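Local coordinates for periplasmic sugar-binding protein (Chloroflexus aurantiacus, PDB 4RXU), which probably delivers carbohydrates to an ABC-type sugar transporter and holds beta-D-glucopyranose in its binding pocket, at residues Ala350-Ile353 / Tyr357-Ala360; Phe189-Lys192 / Ala197-Leu200; Gln47-Phe52 / Ile65-Gly70. One frame throughout, in Å; residues are numbered along the deposited sequence.

Interaction 1: residues Ala350-Ile353 / Tyr357-Ala360; sequences AALI and YYSA
The carbonyl of Leu-352 and the main-chain N-H of Tyr-358 join the end of helix 348-354 to the loop behind it, part of the C-terminal segment of this type I periplasmic binding protein. Their hydrogen bond spans 2.9 Å between Tyr-358 N and Leu-352 O and is nearly linear (164° at the hydrogen), with the donor set almost straight beyond the carbonyl oxygen. The tight part of the contact surrounds this oxygen and extends to Ile-353. Tyr-357 presses its CB against the oxygen, 3.3 Å from Leu-352 O, while its CG lies anti to the backbone N (chi1 -160°), which carries the ring onward, away from the helix. There CD2 of Tyr-357 stands 3.5 Å above the centre of the Tyr-358 ring, an edge atom over a face, and the Leu-352 CB meets that same Tyr-358 ring obliquely. Both phenols are held at their far ends: Tyr-357 OH bonds to Gln-47 OE1 of helix 44-59, and Tyr-358 OH to the carbonyl of Ala-279. The loop is thereby fastened to two further parts of the protein. Ile-353, whose side chain crosses that of Tyr-358 at about a right angle, packs closely too, its CD1 methyl reaching in beside the Tyr-358 backbone, 3.3 Å from Tyr-358 O.

The other branch of Ile-353 belongs to the looser side. Its CG2 faces the Ala-360 methyl, with 4.0 Å from Ile-353 CG2 to Ala-360 CB, and Leu-366 also touches both residues. Here the two backbones are bridged by water: one molecule donates to Ile-353 O at 2.7 Å and to Tyr-358 O at 2.8 Å.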
loop_
_atom_site.group_PDB
_atom_site.type_symbol
_atom_site.label_atom_id
_atom_site.label_comp_id
_atom_site.label_asym_id
_atom_site.label_seq_id
_atom_site.Cartn_x
_atom_site.Cartn_y
_atom_site.Cartn_z
ATOM N N ALA A 350 -0.541 3.529 21.786
ATOM C CA ALA A 350 0.084 4.832 21.494
ATOM C C ALA A 350 -0.125 5.247 20.055
ATOM O O ALA A 350 -0.493 6.380 19.795
ATOM C CB ALA A 350 1.560 4.826 21.814
ATOM N N ALA A 351 0.057 4.324 19.118
ATOM C CA ALA A 351 0.069 4.709 17.708
ATOM C C ALA A 351 -1.323 4.995 17.140
ATOM O O ALA A 351 -1.468 5.899 16.318
ATOM C CB ALA A 351 0.757 3.655 16.866
ATOM N N LEU A 352 -2.322 4.213 17.558
ATOM C CA LEU A 352 -3.630 4.249 16.935
ATOM C C LEU A 352 -4.698 4.887 17.790
ATOM O O LEU A 352 -5.677 5.395 17.238
ATOM C CB LEU A 352 -4.068 2.839 16.536
ATOM C CG LEU A 352 -3.142 2.097 15.570
ATOM C CD1 LEU A 352 -3.769 0.756 15.221
ATOM C CD2 LEU A 352 -2.885 2.925 14.299
ATOM N N ILE A 353 -4.553 4.808 19.110
ATOM C CA ILE A 353 -5.598 5.276 20.017
ATOM C C ILE A 353 -5.238 6.646 20.594
ATOM O O ILE A 353 -6.026 7.591 20.502
ATOM C CB ILE A 353 -5.844 4.264 21.145
ATOM C CG1 ILE A 353 -6.176 2.870 20.596
ATOM C CG2 ILE A 353 -6.930 4.776 22.083
ATOM C CD1 ILE A 353 -7.126 2.797 19.438
ATOM N N TYR A 357 -6.579 8.179 15.994
ATOM C CA TYR A 357 -6.943 7.546 14.742
ATOM C C TYR A 357 -8.205 6.708 14.888
ATOM O O TYR A 357 -9.172 6.846 14.100
ATOM C CB TYR A 357 -5.796 6.688 14.222
ATOM C CG TYR A 357 -5.885 6.376 12.745
ATOM C CD1 TYR A 357 -5.560 7.331 11.818
ATOM C CD2 TYR A 357 -6.313 5.128 12.283
ATOM C CE1 TYR A 357 -5.642 7.088 10.450
ATOM C CE2 TYR A 357 -6.355 4.862 10.927
ATOM C CZ TYR A 357 -6.017 5.860 10.005
ATOM O OH TYR A 357 -6.023 5.623 8.628
ATOM N N TYR A 358 -8.206 5.882 15.931
ATOM C CA TYR A 358 -9.353 5.051 16.265
ATOM C C TYR A 358 -9.754 5.220 17.712
ATOM O O TYR A 358 -8.920 5.477 18.553
ATOM C CB TYR A 358 -9.061 3.564 16.070
ATOM C CG TYR A 358 -8.787 3.105 14.653
ATOM C CD1 TYR A 358 -9.566 3.534 13.596
ATOM C CD2 TYR A 358 -7.779 2.210 14.387
ATOM C CE1 TYR A 358 -9.351 3.077 12.310
ATOM C CE2 TYR A 358 -7.552 1.756 13.081
ATOM C CZ TYR A 358 -8.354 2.190 12.055
ATOM O OH TYR A 358 -8.148 1.759 10.752
ATOM N N SER A 359 -11.036 5.031 17.987
ATOM C CA SER A 359 -11.501 4.913 19.363
ATOM C C SER A 359 -11.133 3.543 19.928
ATOM O O SER A 359 -11.227 2.516 19.244
ATOM C CB SER A 359 -13.004 5.138 19.437
ATOM O OG SER A 359 -13.512 4.797 20.727
ATOM N N ALA A 360 -10.716 3.526 21.196
ATOM C CA ALA A 360 -10.427 2.260 21.871
ATOM C C ALA A 360 -11.624 1.302 21.843
ATOM O O ALA A 360 -11.449 0.077 21.837
ATOM C CB ALA A 360 -10.023 2.516 23.311
HETATM O O HOH W 1 -8.693 7.468 20.438
#

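Interaction 2: residues Phe189-Lys192 / Ala197-Leu200; sequences FVIK and AVAL
Ile-191 and Val-198 lie alongside each other, pointing opposite ways, the isoleucine coming from a strand and the valine from the short helix that follows it. The CG2 methyl of Val-198 lies against the branch point of Ile-191, 3.7 Å from Ile-191 CB, and slightly farther from the isoleucine's own CG2. Val-198 turns this methyl inward by placing CG1 anti to the backbone N (chi1 170°) and CG2 beside it, opposite the carbonyl carbon. Past the valine, the longer arm of Ile-191 runs on to the preceding residue of the helix: its CD1 methyl comes to rest 3.7 Å from Ala-197 CB. It also lies near the Ala-197 carbonyl carbon, so the end of the isoleucine touches the backbone of the helix as well as a side chain. That reach follows from CG1 standing anti to the carbonyl carbon (chi1 -60°) and from a nearly extended chi2 of 164°.

Strand 189-191 is an outermost strand of the four-stranded parallel sheet in one of the two lobes of the periplasmic binding protein fold, and strand 155-159 pairs with it on its inner side. Helix 195-199 is reached through a short turn, and the helix lies back against this strand. Ile-184 of helix 167-185 also packs on Ile-191, while Leu-159 of strand 155-159 and Ile-214 of helix 208-218 also touch Ala-197, and both Ile-191 and Ala-197 are buried. Val-198 is exposed and sits at the solvent margin. No hydrogen bond links strand and helix here, though the methyl Val-198 CG2 also approaches the backbone, 3.9 Å from Ile-191 O.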
loop_
_atom_site.group_PDB
_atom_site.type_symbol
_atom_site.label_atom_id
_atom_site.label_comp_id
_atom_site.label_asym_id
_atom_site.label_seq_id
_atom_site.Cartn_x
_atom_site.Cartn_y
_atom_site.Cartn_z
ATOM N N PHE A 189 17.464 -16.773 6.009
ATOM C CA PHE A 189 16.192 -17.162 5.427
ATOM C C PHE A 189 16.369 -18.025 4.179
ATOM O O PHE A 189 17.324 -17.856 3.416
ATOM C CB PHE A 189 15.389 -15.939 5.013
ATOM C CG PHE A 189 14.885 -15.116 6.147
ATOM C CD1 PHE A 189 13.961 -15.639 7.039
ATOM C CD2 PHE A 189 15.309 -13.790 6.295
ATOM C CE1 PHE A 189 13.468 -14.849 8.063
ATOM C CE2 PHE A 189 14.820 -13.002 7.321
ATOM C CZ PHE A 189 13.905 -13.534 8.211
ATOM N N VAL A 190 15.397 -18.902 3.969
ATOM C CA VAL A 190 15.317 -19.711 2.776
ATOM C C VAL A 190 13.940 -19.515 2.185
ATOM O O VAL A 190 12.937 -19.773 2.842
ATOM C CB VAL A 190 15.545 -21.203 3.072
ATOM C CG1 VAL A 190 15.293 -22.073 1.857
ATOM C CG2 VAL A 190 16.954 -21.429 3.581
ATOM N N ILE A 191 13.909 -19.011 0.953
ATOM C CA ILE A 191 12.657 -18.703 0.274
ATOM C C ILE A 191 11.915 -19.980 -0.100
ATOM O O ILE A 191 12.474 -20.834 -0.785
ATOM C CB ILE A 191 12.899 -17.910 -1.011
ATOM C CG1 ILE A 191 13.601 -16.571 -0.731
ATOM C CG2 ILE A 191 11.579 -17.644 -1.748
ATOM C CD1 ILE A 191 14.191 -15.949 -1.981
ATOM N N LYS A 192 10.647 -20.088 0.288
ATOM C CA LYS A 192 9.893 -21.322 0.051
ATOM C C LYS A 192 8.815 -21.262 -1.015
ATOM O O LYS A 192 8.270 -22.312 -1.360
ATOM C CB LYS A 192 9.218 -21.799 1.335
ATOM C CG LYS A 192 10.199 -21.972 2.473
ATOM C CD LYS A 192 11.176 -23.084 2.163
ATOM C CE LYS A 192 12.166 -23.251 3.303
ATOM N NZ LYS A 192 12.924 -24.503 3.081
ATOM N N ALA A 197 12.442 -15.629 -7.198
ATOM C CA ALA A 197 13.170 -14.935 -6.138
ATOM C C ALA A 197 14.435 -15.694 -5.769
ATOM O O ALA A 197 15.487 -15.086 -5.582
ATOM C CB ALA A 197 12.300 -14.739 -4.925
ATOM N N VAL A 198 14.348 -17.022 -5.702
ATOM C CA VAL A 198 15.534 -17.844 -5.378
ATOM C C VAL A 198 16.633 -17.613 -6.417
ATOM O O VAL A 198 17.816 -17.487 -6.094
ATOM C CB VAL A 198 15.184 -19.348 -5.245
ATOM C CG1 VAL A 198 16.422 -20.230 -5.157
ATOM C CG2 VAL A 198 14.309 -19.576 -4.024
ATOM N N ALA A 199 16.253 -17.569 -7.690
ATOM C CA ALA A 199 17.238 -17.369 -8.740
ATOM C C ALA A 199 17.870 -15.987 -8.685
ATOM O O ALA A 199 18.993 -15.809 -9.170
ATOM C CB ALA A 199 16.638 -17.623 -10.110
ATOM N N LEU A 200 17.146 -15.040 -8.073
ATOM C CA LEU A 200 17.585 -13.675 -7.879
ATOM C C LEU A 200 18.189 -13.355 -6.525
ATOM O O LEU A 200 18.543 -12.186 -6.270
ATOM C CB LEU A 200 16.446 -12.652 -8.195
ATOM C CG LEU A 200 16.160 -12.548 -9.723
ATOM C CD1 LEU A 200 14.790 -11.926 -9.992
ATOM C CD2 LEU A 200 17.243 -11.776 -10.453
#

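Interaction 3: residues Gln47-Phe52 / Ile65-Gly70; sequences QDETRF and ILFSQG
The Phe-67 ring and the Glu-49 carboxylate meet at the rim of the ring, the acid coming at its edge and not over a face. Glu-49 OE2 lies near the ring plane, 3.6 Å from Phe-67 CE1, and the carboxylate is turned steeply against the ring, the two planes 73° apart. An anionic oxygen beside ring C-H groups is likely to be electrostatically favourable. Leu-37 and Lys-40 also touch this ring. The contact belongs to the beta-alpha-beta crossover made by strand 29-37, helix 44-59 and strand 61-67. Here segments 47-52 and 65-67 run nearly antiparallel (169°), their axes approaching to 10.7 Å.

Glu-49 reaches the strand with its side chain extended, CG anti to the backbone N (chi1 -177°), and meets Phe-67 at about a right angle. The acid has a second task, for OE2 also forms a salt bridge with Arg-53, one helical turn on. With an alanine here, Arg-53 would probably be left without this anionic partner and the CE1 edge of Phe-67 without its carboxylate.

Farther along the helix, Phe-52 and Ile-65 make the apolar half of the contact. Phe-52 uses its CB, and its side chain also packs on Ile-35 of strand 29-37 and Val-304 of helix 300-315. Ile-65 sends its longer branch toward the helix: the terminal CD1 lies 4.3 Å from Glu-49 O and, closer still, 3.9 Å from Phe-52 CB.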
loop_
_atom_site.group_PDB
_atom_site.type_symbol
_atom_site.label_atom_id
_atom_site.label_comp_id
_atom_site.label_asym_id
_atom_site.label_seq_id
_atom_site.Cartn_x
_atom_site.Cartn_y
_atom_site.Cartn_z
ATOM N N GLN A 47 -11.097 3.816 3.857
ATOM C CA GLN A 47 -10.466 4.708 4.833
ATOM C C GLN A 47 -10.317 6.107 4.229
ATOM O O GLN A 47 -10.734 7.114 4.817
ATOM C CB GLN A 47 -9.113 4.199 5.291
ATOM C CG GLN A 47 -9.103 2.869 6.036
ATOM C CD GLN A 47 -7.835 2.735 6.863
ATOM O OE1 GLN A 47 -7.498 3.635 7.658
ATOM N NE2 GLN A 47 -7.112 1.637 6.674
ATOM N N ASP A 48 -9.728 6.183 3.035
ATOM C CA ASP A 48 -9.559 7.504 2.417
ATOM C C ASP A 48 -10.892 8.194 2.154
ATOM O O ASP A 48 -11.003 9.384 2.390
ATOM C CB ASP A 48 -8.747 7.431 1.129
ATOM C CG ASP A 48 -7.406 6.788 1.346
ATOM O OD1 ASP A 48 -7.406 5.570 1.619
ATOM O OD2 ASP A 48 -6.370 7.502 1.277
ATOM N N GLU A 49 -11.890 7.462 1.667
ATOM C CA GLU A 49 -13.230 8.034 1.472
ATOM C C GLU A 49 -13.751 8.669 2.767
ATOM O O GLU A 49 -14.174 9.818 2.780
ATOM C CB GLU A 49 -14.232 6.976 0.979
ATOM C CG GLU A 49 -15.612 7.537 0.683
ATOM C CD GLU A 49 -16.612 6.456 0.379
ATOM O OE1 GLU A 49 -16.464 5.342 0.926
ATOM O OE2 GLU A 49 -17.552 6.716 -0.390
ATOM N N THR A 50 -13.675 7.911 3.847
ATOM C CA THR A 50 -14.122 8.366 5.165
ATOM C C THR A 50 -13.368 9.583 5.636
ATOM O O THR A 50 -13.959 10.578 6.056
ATOM C CB THR A 50 -13.976 7.240 6.207
ATOM O OG1 THR A 50 -14.912 6.194 5.880
ATOM C CG2 THR A 50 -14.211 7.800 7.659
ATOM N N ARG A 51 -12.044 9.519 5.511
ATOM C CA ARG A 51 -11.207 10.600 5.975
ATOM C C ARG A 51 -11.361 11.857 5.112
ATOM O O ARG A 51 -11.324 12.980 5.652
ATOM C CB ARG A 51 -9.750 10.163 6.045
ATOM C CG ARG A 51 -9.495 8.974 6.960
ATOM C CD ARG A 51 -9.783 9.284 8.398
ATOM N NE ARG A 51 -9.487 8.130 9.250
ATOM C CZ ARG A 51 -9.509 8.172 10.574
ATOM N NH1 ARG A 51 -9.797 9.310 11.193
ATOM N NH2 ARG A 51 -9.251 7.078 11.264
ATOM N N PHE A 52 -11.549 11.679 3.789
ATOM C CA PHE A 52 -11.821 12.817 2.937
ATOM C C PHE A 52 -13.100 13.505 3.367
ATOM O O PHE A 52 -13.136 14.726 3.542
ATOM C CB PHE A 52 -11.922 12.439 1.448
ATOM C CG PHE A 52 -10.599 12.521 0.711
ATOM C CD1 PHE A 52 -9.904 13.715 0.634
ATOM C CD2 PHE A 52 -10.065 11.405 0.097
ATOM C CE1 PHE A 52 -8.704 13.790 -0.045
ATOM C CE2 PHE A 52 -8.872 11.479 -0.593
ATOM C CZ PHE A 52 -8.190 12.665 -0.665
ATOM N N ILE A 65 -16.390 12.871 -4.889
ATOM C CA ILE A 65 -15.547 11.669 -4.888
ATOM C C ILE A 65 -16.200 10.635 -5.795
ATOM O O ILE A 65 -17.352 10.294 -5.621
ATOM C CB ILE A 65 -15.415 11.072 -3.470
ATOM C CG1 ILE A 65 -14.828 12.127 -2.508
ATOM C CG2 ILE A 65 -14.555 9.810 -3.468
ATOM C CD1 ILE A 65 -14.820 11.730 -1.042
ATOM N N LEU A 66 -15.454 10.185 -6.787
ATOM C CA LEU A 66 -15.873 9.127 -7.707
ATOM C C LEU A 66 -14.948 7.927 -7.568
ATOM O O LEU A 66 -13.729 8.077 -7.387
ATOM C CB LEU A 66 -15.794 9.589 -9.159
ATOM C CG LEU A 66 -16.729 10.747 -9.489
ATOM C CD1 LEU A 66 -16.483 11.284 -10.888
ATOM C CD2 LEU A 66 -18.179 10.337 -9.335
ATOM N N PHE A 67 -15.534 6.744 -7.666
ATOM C CA PHE A 67 -14.756 5.507 -7.676
ATOM C C PHE A 67 -14.731 4.961 -9.102
ATOM O O PHE A 67 -15.689 5.082 -9.850
ATOM C CB PHE A 67 -15.313 4.436 -6.714
ATOM C CG PHE A 67 -14.968 4.679 -5.270
ATOM C CD1 PHE A 67 -15.747 5.511 -4.480
ATOM C CD2 PHE A 67 -13.828 4.088 -4.695
ATOM C CE1 PHE A 67 -15.424 5.746 -3.155
ATOM C CE2 PHE A 67 -13.501 4.329 -3.377
ATOM C CZ PHE A 67 -14.296 5.156 -2.611
ATOM N N SER A 68 -13.647 4.277 -9.416
ATOM C CA SER A 68 -13.387 3.745 -10.740
ATOM C C SER A 68 -13.714 2.271 -10.937
ATOM O O SER A 68 -13.561 1.755 -12.043
ATOM C CB SER A 68 -11.939 4.028 -11.113
ATOM O OG SER A 68 -11.710 5.436 -11.095
ATOM N N GLN A 69 -14.132 1.591 -9.876
ATOM C CA GLN A 69 -14.531 0.174 -9.940
ATOM C C GLN A 69 -13.488 -0.742 -10.545
ATOM O O GLN A 69 -13.792 -1.724 -11.234
ATOM C CB GLN A 69 -15.814 0.050 -10.702
ATOM C CG GLN A 69 -16.807 0.997 -10.103
ATOM C CD GLN A 69 -17.973 1.082 -10.970
ATOM O OE1 GLN A 69 -18.082 1.980 -11.803
ATOM N NE2 GLN A 69 -18.861 0.126 -10.819
ATOM N N GLY A 70 -12.247 -0.393 -10.287
ATOM C CA GLY A 70 -11.122 -1.189 -10.735
ATOM C C GLY A 70 -10.960 -1.210 -12.232
ATOM O O GLY A 70 -10.406 -2.159 -12.764
#

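From the N terminus, interaction 3 comes first, closing the helix-to-strand return of the opening beta-alpha-beta unit in the mixed sheet. Interaction 2 follows, closing the short turn after an edge strand of the second, parallel sheet. Interaction 1 comes last and folds the C-terminal loop back on helix 348-354. The three are in series, with none nested in or crossing another. In space, however, interactions 1 and 3 meet: Tyr-357 and Tyr-358 reach helix 44-59, and Arg-51 NH2 lies 2.8 Å from Tyr-357 O, tying the chain's last part to its first helix. Interaction 2 stands apart, its centre about 37 Å from those of both others.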